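Local coordinates for mitochondrial enolase superfamily member 1 (Homo sapiens, PDB 4A35), which catalyses the magnesium-dependent dehydration of L-fuconate to 2-keto-3-deoxy-L-fuconate, a step in the breakdown of L-fucose, at residues A[236-239]-A[240-244]. Sequence-based numbering, arbitrary orientation.
Sequences QIIR and DMIGP
R239 reaches past the C-terminal end of helix 228-242 and binds the chain just beyond it: NH1 donates to the carbonyl O of G243 at 2.9 Å, the acceptor lying at the guanidinium edge, near its plane. The bond to CB leads away from 240-244, but bends at chi2 and chi3, with chi1 at -173°, bring the guanidinium back over the helix end, and CD also packs against G243 O. NH1 also donates to K246 O and NH2 to F271 O, so three backbone carbonyls fix the guanidinium's rotation. Replacing R239 by an alanine removes all these donors, which would probably leave the G243, K246 and F271 carbonyls without this partner and the turn after the helix less firmly pinned. The backbone adds a bond from G243 N to R239 O across the last turn, and G243 leaves the helix with positive phi, a conformation in which a CB would jam against the preceding carbonyl. One turn earlier, Q236 NE2 donates to D240 OD1 at 2.9 Å and weakly to D240 OD2 at 3.3 Å. It meets OD1 from above the carboxylate plane, the amide and carboxylate planes standing 39° apart. D240 N in turn bonds Q236 O, and I242 N bonds I238 O at 2.8 Å. On the barrel-facing side, I238 CG2 lies 4.0 Å from I242 CG2, and the two isoleucines face strand 219-223 through V222 and F220; I238 also meets L248 of strand 247-251. I237 CG2 touches M241 CG more loosely, at 4.4 Å, on the side covered by helix 202-214. The contact thus closes the helix of a beta-alpha-beta unit in the TIM-barrel-like domain: isoleucines seat it on the strands, while one arginine ties its exit to the backbone leading into strand 247-251 and to the loop at F271.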
ATOM      1  N   GLN A 236      28.583 -15.482  13.807  1.00 26.88           N
ATOM      2  CA  GLN A 236      29.624 -16.298  14.479  1.00 28.16           C
ATOM      3  C   GLN A 236      29.717 -15.932  15.977  1.00 32.78           C
ATOM      4  O   GLN A 236      29.670 -16.820  16.836  1.00 33.32           O
ATOM      5  CB  GLN A 236      30.998 -16.139  13.813  1.00 29.93           C
ATOM      6  CG  GLN A 236      32.042 -17.163  14.316  1.00 35.01           C
ATOM      7  CD  GLN A 236      31.642 -18.576  13.966  1.00 43.35           C
ATOM      8  OE1 GLN A 236      31.521 -18.934  12.806  1.00 36.63           O
ATOM      9  NE2 GLN A 236      31.344 -19.383  14.954  1.00 41.08           N
ATOM     10  N   ILE A 237      29.774 -14.644  16.279  1.00 31.12           N
ATOM     11  CA  ILE A 237      29.847 -14.172  17.671  1.00 31.04           C
ATOM     12  C   ILE A 237      28.606 -14.631  18.452  1.00 34.72           C
ATOM     13  O   ILE A 237      28.747 -15.177  19.548  1.00 36.04           O
ATOM     14  CB  ILE A 237      30.057 -12.634  17.749  1.00 33.48           C
ATOM     15  CG1 ILE A 237      31.503 -12.267  17.329  1.00 35.22           C
ATOM     16  CG2 ILE A 237      29.710 -12.075  19.153  1.00 32.62           C
ATOM     17  CD1 ILE A 237      31.679 -10.886  16.862  1.00 38.71           C
ATOM     18  N   ILE A 238      27.398 -14.429  17.895  1.00 29.45           N
ATOM     19  CA  ILE A 238      26.191 -14.787  18.636  1.00 27.51           C
ATOM     20  C   ILE A 238      26.129 -16.310  18.843  1.00 31.50           C
ATOM     21  O   ILE A 238      25.918 -16.760  19.964  1.00 27.77           O
ATOM     22  CB  ILE A 238      24.915 -14.222  17.964  1.00 27.84           C
ATOM     23  CG1 ILE A 238      24.964 -12.662  17.961  1.00 27.13           C
ATOM     24  CG2 ILE A 238      23.656 -14.734  18.682  1.00 27.04           C
ATOM     25  CD1 ILE A 238      23.827 -12.029  17.001  1.00 34.07           C
ATOM     26  N   ARG A 239      26.292 -17.083  17.766  1.00 32.46           N
ATOM     27  CA  ARG A 239      26.212 -18.542  17.826  1.00 33.53           C
ATOM     28  C   ARG A 239      27.266 -19.128  18.810  1.00 38.87           C
ATOM     29  O   ARG A 239      26.905 -20.041  19.554  1.00 39.94           O
ATOM     30  CB  ARG A 239      26.291 -19.157  16.399  1.00 34.20           C
ATOM     31  CG  ARG A 239      26.049 -20.668  16.308  1.00 44.07           C
ATOM     32  CD  ARG A 239      24.832 -21.144  17.072  1.00 34.60           C
ATOM     33  NE  ARG A 239      23.643 -21.240  16.230  1.00 26.97           N
ATOM     34  CZ  ARG A 239      22.438 -21.509  16.698  1.00 33.52           C
ATOM     35  NH1 ARG A 239      22.240 -21.642  18.007  1.00 26.37           N
ATOM     36  NH2 ARG A 239      21.408 -21.626  15.865  1.00 24.45           N
ATOM     37  N   ASP A 240      28.479 -18.531  18.915  1.00 33.85           N
ATOM     38  CA  ASP A 240      29.506 -18.952  19.875  1.00 36.69           C
ATOM     39  C   ASP A 240      29.128 -18.586  21.322  1.00 42.75           C
ATOM     40  O   ASP A 240      29.528 -19.311  22.238  1.00 44.78           O
ATOM     41  CB  ASP A 240      30.866 -18.318  19.546  1.00 39.06           C
ATOM     42  CG  ASP A 240      31.562 -18.845  18.293  1.00 43.86           C
ATOM     43  OD1 ASP A 240      31.128 -19.922  17.759  1.00 43.54           O
ATOM     44  OD2 ASP A 240      32.497 -18.168  17.814  1.00 45.31           O
ATOM     45  N   MET A 241      28.427 -17.436  21.534  1.00 36.50           N
ATOM     46  CA  MET A 241      28.003 -16.992  22.879  1.00 35.04           C
ATOM     47  C   MET A 241      26.830 -17.829  23.365  1.00 36.48           C
ATOM     48  O   MET A 241      26.804 -18.219  24.528  1.00 38.68           O
ATOM     49  CB  MET A 241      27.579 -15.502  22.920  1.00 36.66           C
ATOM     50  CG  MET A 241      28.689 -14.451  22.741  1.00 41.91           C
ATOM     51  SD  MET A 241      29.922 -14.314  24.046  1.00 49.80           S
ATOM     52  CE  MET A 241      28.903 -13.740  25.426  1.00 45.34           C
ATOM     53  N   ILE A 242      25.834 -18.064  22.490  1.00 30.86           N
ATOM     54  CA  ILE A 242      24.578 -18.733  22.862  1.00 29.25           C
ATOM     55  C   ILE A 242      24.636 -20.279  22.761  1.00 33.10           C
ATOM     56  O   ILE A 242      23.815 -20.945  23.391  1.00 33.06           O
ATOM     57  CB  ILE A 242      23.347 -18.146  22.093  1.00 28.82           C
ATOM     58  CG1 ILE A 242      23.244 -18.648  20.619  1.00 25.19           C
ATOM     59  CG2 ILE A 242      23.329 -16.596  22.191  1.00 28.83           C
ATOM     60  CD1 ILE A 242      21.876 -18.315  19.908  1.00 27.51           C
ATOM     61  N   GLY A 243      25.582 -20.833  22.006  1.00 31.38           N
ATOM     62  CA  GLY A 243      25.681 -22.285  21.863  1.00 32.89           C
ATOM     63  C   GLY A 243      24.723 -22.872  20.821  1.00 38.81           C
ATOM     64  O   GLY A 243      23.812 -22.178  20.336  1.00 38.99           O
ATOM     65  N   PRO A 244      24.858 -24.182  20.496  1.00 37.13           N
ATOM     66  CA  PRO A 244      23.994 -24.794  19.452  1.00 36.49           C
ATOM     67  C   PRO A 244      22.544 -25.108  19.861  1.00 39.07           C
ATOM     68  O   PRO A 244      21.699 -25.221  18.980  1.00 40.38           O
ATOM     69  CB  PRO A 244      24.728 -26.117  19.142  1.00 40.12           C
ATOM     70  CG  PRO A 244      25.407 -26.478  20.454  1.00 44.57           C
ATOM     71  CD  PRO A 244      25.886 -25.140  20.975  1.00 39.89           C
TER